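Local structure of putative ATP-grasp superfamily protein (Archaeoglobus fulgidus, 3DF7) at residues Leu170-Ala175 with Leu183-Gln188; Gly228-Asp233 with Ile243-Arg248. The protein is of uncharacterised function but probably binds ATP and a metal ion, as other members of the ATP-grasp superfamily do. All blocks are in the same frame, centred on the assembly; numbering follows the deposited sequence.

Contact 1. Residues Leu170-Ala175 with Leu183-Gln188; sequences LSVSLA and LSVNEQ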
ATOM      1  N   LEU A 170      -9.489   8.193   4.566  1.00  9.81           N
ATOM      2  CA  LEU A 170      -8.192   8.061   5.216  1.00 12.31           C
ATOM      3  C   LEU A 170      -7.569   6.687   5.030  1.00 11.78           C
ATOM      4  O   LEU A 170      -8.179   5.775   4.470  1.00 12.36           O
ATOM      5  CB  LEU A 170      -8.358   8.300   6.716  1.00 11.06           C
ATOM      6  CG  LEU A 170      -9.084   9.574   7.144  1.00 12.40           C
ATOM      7  CD1 LEU A 170      -9.564   9.435   8.583  1.00 11.05           C
ATOM      8  CD2 LEU A 170      -8.149  10.762   6.983  1.00 10.85           C
ATOM      9  N   SER A 171      -6.338   6.559   5.505  1.00 12.08           N
ATOM     10  CA  SER A 171      -5.627   5.292   5.473  1.00 11.83           C
ATOM     11  C   SER A 171      -4.723   5.305   6.701  1.00 10.78           C
ATOM     12  O   SER A 171      -4.241   6.366   7.116  1.00 12.71           O
ATOM     13  CB  SER A 171      -4.804   5.134   4.184  1.00 13.03           C
ATOM     14  OG  SER A 171      -3.649   5.945   4.174  1.00 12.86           O
ATOM     15  N   VAL A 172      -4.530   4.140   7.304  1.00  8.85           N
ATOM     16  CA  VAL A 172      -3.684   4.026   8.484  1.00  9.26           C
ATOM     17  C   VAL A 172      -2.531   3.094   8.166  1.00  9.42           C
ATOM     18  O   VAL A 172      -2.745   1.973   7.690  1.00  9.33           O
ATOM     19  CB  VAL A 172      -4.470   3.459   9.687  1.00  8.42           C
ATOM     20  CG1 VAL A 172      -3.560   3.360  10.910  1.00  7.91           C
ATOM     21  CG2 VAL A 172      -5.665   4.355   9.993  1.00  8.97           C
ATOM     22  N   SER A 173      -1.315   3.576   8.405  1.00  8.30           N
ATOM     23  CA  SER A 173      -0.109   2.798   8.164  1.00  8.75           C
ATOM     24  C   SER A 173       0.248   2.118   9.476  1.00  9.07           C
ATOM     25  O   SER A 173       0.513   2.782  10.479  1.00  8.09           O
ATOM     26  CB  SER A 173       1.039   3.709   7.722  1.00  8.25           C
ATOM     27  OG  SER A 173       0.707   4.418   6.540  1.00  7.67           O
ATOM     28  N   LEU A 174       0.257   0.791   9.458  1.00  8.04           N
ATOM     29  CA  LEU A 174       0.553   0.018  10.652  1.00  9.77           C
ATOM     30  C   LEU A 174       1.759  -0.902  10.498  1.00  9.69           C
ATOM     31  O   LEU A 174       2.088  -1.348   9.395  1.00  9.06           O
ATOM     32  CB  LEU A 174      -0.665  -0.831  11.028  1.00  9.21           C
ATOM     33  CG  LEU A 174      -2.013  -0.140  11.272  1.00 10.42           C
ATOM     34  CD1 LEU A 174      -3.115  -1.183  11.363  1.00 11.77           C
ATOM     35  CD2 LEU A 174      -1.952   0.673  12.547  1.00  9.37           C
ATOM     36  N   ALA A 175       2.412  -1.175  11.624  1.00  9.86           N
ATOM     37  CA  ALA A 175       3.551  -2.084  11.669  1.00 10.71           C
ATOM     38  C   ALA A 175       3.003  -3.275  12.444  1.00 12.36           C
ATOM     39  O   ALA A 175       2.722  -3.163  13.640  1.00 12.68           O
ATOM     40  CB  ALA A 175       4.716  -1.452  12.422  1.00 11.12           C
ATOM     41  N   LEU A 183       1.964   3.715  12.593  1.00 12.82           N
ATOM     42  CA  LEU A 183       3.103   4.468  12.099  1.00 12.85           C
ATOM     43  C   LEU A 183       2.665   5.837  11.602  1.00 12.23           C
ATOM     44  O   LEU A 183       3.390   6.824  11.748  1.00 11.93           O
ATOM     45  CB  LEU A 183       3.774   3.715  10.952  1.00 11.94           C
ATOM     46  CG  LEU A 183       4.279   2.299  11.226  1.00 13.89           C
ATOM     47  CD1 LEU A 183       5.030   1.804   9.998  1.00 12.03           C
ATOM     48  CD2 LEU A 183       5.188   2.288  12.456  1.00 11.26           C
ATOM     49  N   SER A 184       1.473   5.892  11.016  1.00  9.21           N
ATOM     50  CA  SER A 184       0.969   7.143  10.476  1.00  9.40           C
ATOM     51  C   SER A 184      -0.494   7.045  10.082  1.00  8.91           C
ATOM     52  O   SER A 184      -0.979   5.967   9.724  1.00  9.07           O
ATOM     53  CB  SER A 184       1.792   7.521   9.239  1.00 10.08           C
ATOM     54  OG  SER A 184       1.323   8.712   8.632  1.00 10.77           O
ATOM     55  N   VAL A 185      -1.199   8.168  10.174  1.00  8.43           N
ATOM     56  CA  VAL A 185      -2.594   8.236   9.751  1.00  8.60           C
ATOM     57  C   VAL A 185      -2.569   9.257   8.623  1.00  9.36           C
ATOM     58  O   VAL A 185      -2.146  10.405   8.813  1.00  9.17           O
ATOM     59  CB  VAL A 185      -3.538   8.699  10.880  1.00  9.72           C
ATOM     60  CG1 VAL A 185      -4.946   8.893  10.323  1.00 12.16           C
ATOM     61  CG2 VAL A 185      -3.571   7.650  11.987  1.00 10.39           C
ATOM     62  N   ASN A 186      -2.999   8.826   7.443  1.00  8.87           N
ATOM     63  CA  ASN A 186      -2.962   9.672   6.261  1.00  9.54           C
ATOM     64  C   ASN A 186      -4.324  10.023   5.702  1.00  9.79           C
ATOM     65  O   ASN A 186      -5.280   9.262   5.814  1.00 11.22           O
ATOM     66  CB  ASN A 186      -2.142   8.978   5.175  1.00  9.30           C
ATOM     67  CG  ASN A 186      -1.127   8.008   5.749  1.00 11.94           C
ATOM     68  OD1 ASN A 186      -1.303   6.783   5.678  1.00 13.78           O
ATOM     69  ND2 ASN A 186      -0.066   8.547   6.337  1.00  7.67           N
ATOM     70  N   GLU A 187      -4.395  11.191   5.082  1.00  9.33           N
ATOM     71  CA  GLU A 187      -5.627  11.662   4.481  1.00 10.80           C
ATOM     72  C   GLU A 187      -5.537  11.345   2.992  1.00 12.06           C
ATOM     73  O   GLU A 187      -4.499  11.566   2.370  1.00 14.56           O
ATOM     74  CB  GLU A 187      -5.739  13.166   4.697  1.00 12.55           C
ATOM     75  CG  GLU A 187      -7.021  13.793   4.216  1.00 13.01           C
ATOM     76  CD  GLU A 187      -7.012  15.292   4.420  1.00 13.67           C
ATOM     77  OE1 GLU A 187      -6.238  15.770   5.281  1.00 13.69           O
ATOM     78  OE2 GLU A 187      -7.784  15.987   3.735  1.00 12.63           O
ATOM     79  N   GLN A 188      -6.609  10.815   2.420  1.00 11.01           N
ATOM     80  CA  GLN A 188      -6.602  10.496   1.001  1.00 12.70           C
ATOM     81  C   GLN A 188      -7.455  11.500   0.234  1.00 12.63           C
ATOM     82  O   GLN A 188      -8.544  11.875   0.673  1.00 13.16           O
ATOM     83  CB  GLN A 188      -7.135   9.079   0.762  1.00 14.04           C
ATOM     84  CG  GLN A 188      -6.373   7.963   1.485  1.00 18.67           C
ATOM     85  CD  GLN A 188      -4.915   7.852   1.065  1.00 22.58           C
ATOM     86  OE1 GLN A 188      -4.586   7.953  -0.118  1.00 25.56           O
ATOM     87  NE2 GLN A 188      -4.034   7.625   2.035  1.00 24.36           N
TER
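L170-A175 and L183-Q188 run antiparallel at 156°, pairing L170 with E187, S171 with N186, V172 with V185 and S173 with S184 as the two arms of a beta hairpin. S171 and N186 exchange both backbone bonds: N186 N reaches S171 O at 2.8 Å with a nearly straight N-H (170°), and S171 N reaches N186 O. Nearer the turn, S173 O is gripped twice, by L183 N at 2.7 Å and by S184 N at 3.3 Å; this classic beta bulge sets two residues against one.

One face of the hairpin carries the serines. S171 OG sits between its own backbone N and carbonyl carbon, where Q188 NE2 approaches it at 2.7 Å in a bent, weak hydrogen bond. Q188 CG, anti to its own carbonyl carbon, lies against the L170 carbonyl, and the bend at chi2 (-62°) brings the amide back to S171. With an alanine at this position, S171 OG would probably lose its amide donor, and a gap is likely to open beside the L170 backbone. Serine suits these positions because a short hydroxyl fits close to the strands: S173 OG bonds Y229 OH and S184 OG bonds Y260 OH.

L170, V172 and V185, with E187, take the opposite face. V172 CG2 meets V185 CG2 loosely at 4.4 Å, and both residues pack on helix 206-220. L170 CD2 lies against E187 CA at 3.7 Å, while the extended E187 chain ends in a salt bridge with R203. At the bulge L183 points toward the partner strand, CD2 resting 3.8 Å from A175 CB.

The hairpin is therefore amphipathic in a particular way: V172 and V185 pack it against helix 206-220, while buried hydroxyls on the other face are engaged by polar partners from several parts of the chain.

Contact 2. Residues Gly228-Asp233 with Ile243-Arg248; sequences GYVGVD and IEINAR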
ATOM      1  N   GLY A 228       4.587  -6.917   9.179  1.00 11.53           N
ATOM      2  CA  GLY A 228       5.313  -5.786   8.631  1.00 10.82           C
ATOM      3  C   GLY A 228       4.399  -4.606   8.372  1.00 10.79           C
ATOM      4  O   GLY A 228       3.439  -4.380   9.109  1.00 11.07           O
ATOM      5  N   TYR A 229       4.689  -3.851   7.318  1.00  8.80           N
ATOM      6  CA  TYR A 229       3.871  -2.695   6.983  1.00  7.85           C
ATOM      7  C   TYR A 229       2.565  -3.112   6.320  1.00  8.33           C
ATOM      8  O   TYR A 229       2.558  -3.851   5.335  1.00  8.66           O
ATOM      9  CB  TYR A 229       4.627  -1.752   6.041  1.00  5.50           C
ATOM     10  CG  TYR A 229       3.819  -0.544   5.621  1.00  6.88           C
ATOM     11  CD1 TYR A 229       3.993   0.692   6.247  1.00  7.62           C
ATOM     12  CD2 TYR A 229       2.872  -0.639   4.599  1.00  7.88           C
ATOM     13  CE1 TYR A 229       3.248   1.803   5.860  1.00  9.23           C
ATOM     14  CE2 TYR A 229       2.122   0.464   4.209  1.00  8.27           C
ATOM     15  CZ  TYR A 229       2.317   1.680   4.842  1.00  8.03           C
ATOM     16  OH  TYR A 229       1.590   2.779   4.444  1.00 10.47           O
ATOM     17  N   VAL A 230       1.461  -2.614   6.866  1.00  8.80           N
ATOM     18  CA  VAL A 230       0.137  -2.895   6.330  1.00  8.92           C
ATOM     19  C   VAL A 230      -0.645  -1.590   6.297  1.00  8.72           C
ATOM     20  O   VAL A 230      -0.601  -0.806   7.245  1.00  9.72           O
ATOM     21  CB  VAL A 230      -0.630  -3.920   7.208  1.00  9.40           C
ATOM     22  CG1 VAL A 230      -2.057  -4.104   6.672  1.00  8.53           C
ATOM     23  CG2 VAL A 230       0.109  -5.254   7.214  1.00 10.05           C
ATOM     24  N   GLY A 231      -1.337  -1.347   5.191  1.00  8.96           N
ATOM     25  CA  GLY A 231      -2.129  -0.138   5.081  1.00  8.30           C
ATOM     26  C   GLY A 231      -3.604  -0.479   5.185  1.00  9.95           C
ATOM     27  O   GLY A 231      -4.044  -1.489   4.637  1.00 10.10           O
ATOM     28  N   VAL A 232      -4.371   0.339   5.899  1.00  7.11           N
ATOM     29  CA  VAL A 232      -5.807   0.094   6.028  1.00  9.02           C
ATOM     30  C   VAL A 232      -6.581   1.314   5.545  1.00  9.36           C
ATOM     31  O   VAL A 232      -6.405   2.407   6.084  1.00 10.83           O
ATOM     32  CB  VAL A 232      -6.218  -0.181   7.492  1.00  7.90           C
ATOM     33  CG1 VAL A 232      -7.722  -0.462   7.571  1.00 10.31           C
ATOM     34  CG2 VAL A 232      -5.428  -1.357   8.042  1.00  6.52           C
ATOM     35  N   ASP A 233      -7.426   1.132   4.534  1.00  8.27           N
ATOM     36  CA  ASP A 233      -8.224   2.234   4.007  1.00  9.63           C
ATOM     37  C   ASP A 233      -9.514   2.357   4.808  1.00 10.08           C
ATOM     38  O   ASP A 233     -10.221   1.370   5.027  1.00 10.38           O
ATOM     39  CB  ASP A 233      -8.563   2.018   2.531  1.00 11.15           C
ATOM     40  CG  ASP A 233      -7.393   2.306   1.609  1.00 12.92           C
ATOM     41  OD1 ASP A 233      -6.379   2.871   2.077  1.00 12.71           O
ATOM     42  OD2 ASP A 233      -7.496   1.970   0.412  1.00 14.53           O
ATOM     43  N   ILE A 243     -12.641  -0.075   4.654  1.00  7.51           N
ATOM     44  CA  ILE A 243     -12.906  -0.330   3.244  1.00  8.52           C
ATOM     45  C   ILE A 243     -11.963  -1.334   2.587  1.00  9.95           C
ATOM     46  O   ILE A 243     -12.381  -2.150   1.761  1.00 10.72           O
ATOM     47  CB  ILE A 243     -12.799   0.984   2.435  1.00  9.07           C
ATOM     48  CG1 ILE A 243     -13.556   2.108   3.151  1.00 11.58           C
ATOM     49  CG2 ILE A 243     -13.343   0.772   1.023  1.00 13.72           C
ATOM     50  CD1 ILE A 243     -15.038   1.845   3.319  1.00 10.22           C
ATOM     51  N   GLU A 244     -10.687  -1.273   2.947  1.00  8.99           N
ATOM     52  CA  GLU A 244      -9.714  -2.149   2.319  1.00 13.83           C
ATOM     53  C   GLU A 244      -8.466  -2.328   3.169  1.00 11.93           C
ATOM     54  O   GLU A 244      -8.149  -1.490   4.011  1.00 11.25           O
ATOM     55  CB  GLU A 244      -9.343  -1.546   0.955  1.00 16.56           C
ATOM     56  CG  GLU A 244      -8.252  -2.254   0.182  1.00 26.23           C
ATOM     57  CD  GLU A 244      -8.052  -1.654  -1.200  1.00 29.96           C
ATOM     58  OE1 GLU A 244      -9.040  -1.574  -1.961  1.00 29.43           O
ATOM     59  OE2 GLU A 244      -6.910  -1.266  -1.528  1.00 33.71           O
ATOM     60  N   ILE A 245      -7.771  -3.437   2.951  1.00 11.22           N
ATOM     61  CA  ILE A 245      -6.534  -3.709   3.664  1.00 10.33           C
ATOM     62  C   ILE A 245      -5.467  -4.036   2.633  1.00 11.62           C
ATOM     63  O   ILE A 245      -5.586  -5.017   1.900  1.00  9.83           O
ATOM     64  CB  ILE A 245      -6.659  -4.904   4.636  1.00 11.22           C
ATOM     65  CG1 ILE A 245      -7.600  -4.546   5.791  1.00  9.06           C
ATOM     66  CG2 ILE A 245      -5.281  -5.272   5.177  1.00  7.97           C
ATOM     67  CD1 ILE A 245      -7.770  -5.668   6.807  1.00 11.33           C
ATOM     68  N   ASN A 246      -4.438  -3.198   2.564  1.00 11.21           N
ATOM     69  CA  ASN A 246      -3.343  -3.418   1.630  1.00 10.96           C
ATOM     70  C   ASN A 246      -2.195  -4.032   2.413  1.00 10.08           C
ATOM     71  O   ASN A 246      -1.538  -3.352   3.204  1.00 10.63           O
ATOM     72  CB  ASN A 246      -2.906  -2.095   1.000  1.00 12.02           C
ATOM     73  CG  ASN A 246      -4.001  -1.462   0.167  1.00 14.31           C
ATOM     74  OD1 ASN A 246      -4.396  -1.997  -0.872  1.00 18.02           O
ATOM     75  ND2 ASN A 246      -4.505  -0.324   0.621  1.00 14.22           N
ATOM     76  N   ALA A 247      -1.980  -5.330   2.213  1.00  7.56           N
ATOM     77  CA  ALA A 247      -0.919  -6.045   2.909  1.00  8.38           C
ATOM     78  C   ALA A 247       0.380  -5.856   2.136  1.00  9.41           C
ATOM     79  O   ALA A 247       0.977  -6.816   1.661  1.00  8.93           O
ATOM     80  CB  ALA A 247      -1.269  -7.529   3.013  1.00  7.14           C
ATOM     81  N   ARG A 248       0.802  -4.601   2.027  1.00  9.29           N
ATOM     82  CA  ARG A 248       2.008  -4.231   1.294  1.00 10.17           C
ATOM     83  C   ARG A 248       2.216  -2.741   1.504  1.00  9.71           C
ATOM     84  O   ARG A 248       1.327  -2.051   2.000  1.00  8.85           O
ATOM     85  CB  ARG A 248       1.801  -4.460  -0.204  1.00 10.53           C
ATOM     86  CG  ARG A 248       0.587  -3.693  -0.746  1.00 11.05           C
ATOM     87  CD  ARG A 248       0.551  -3.648  -2.269  1.00 13.06           C
ATOM     88  NE  ARG A 248      -0.698  -3.075  -2.780  1.00 12.39           N
ATOM     89  CZ  ARG A 248      -0.969  -1.775  -2.860  1.00 15.48           C
ATOM     90  NH1 ARG A 248      -0.083  -0.871  -2.464  1.00 17.12           N
ATOM     91  NH2 ARG A 248      -2.136  -1.377  -3.349  1.00 16.40           N
TER
HETATM   92  O   HOH W   1      -5.521   1.349  -1.124  1.00 27.56           O
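G228-D233 and I243-R248 meet where strands 228-236 and 240-246 form an antiparallel hairpin at the edge of the ATP-grasp sheet. Its backbone bonds pair G231 with N246 and D233 with E244; G231 N reaches N246 O at 2.8 Å. A classic bulge closes the row, I243 N binding D233 O at 2.8 Å and E244 N adding a weak bond to the same oxygen.

The apolar contacts lie on one face. V230 CG1 meets I245 CG2 at 3.7 Å, the two branched chains crossing obliquely; V230 also packs on helix 206-220, and I245 on helix 111-118.

Polar groups occupy the other. The carboxylates of D233 and E244 lie side by side, their planes 36° apart, and one water bridges them, donating to D233 OD2 at 2.6 Å and to E244 OE2 at 3.0 Å. E244 and N246, with D233 across, are consistent with the metal-binding acids and Glu-X-Asn motif of ATP-grasp enzymes, although water stands between the acids here. G231 has no side chain to set beside N246.

Beyond the strand, A247 centres an inverse gamma turn, and R248, whose NE is salt-bridged to E79, presents its carbonyl to Y229: R248 O lies in the ring plane, 3.3 Å from CD2.

Both contacts are buried hairpins of one antiparallel sheet, and strands 168-176 and 228-236, one from each, are neighbours in it. The hairpins are thus joined directly: V172 N bonds V232 O, and the hydroxyls of S173 and Y229 add a side-chain tie, Y229 OH also bonding T250 OG1. Contact 1 lies further inside the sheet, whereas contact 2 includes the outermost strand 240-246. Each turns aliphatic groups toward helix 206-220, but their polar faces differ. In contact 1 that face carries neutral hydroxyls and amides; in contact 2 it gathers carboxylates and water, with S171 CB packed against D233 OD1 where the polar face runs on from one hairpin to the next.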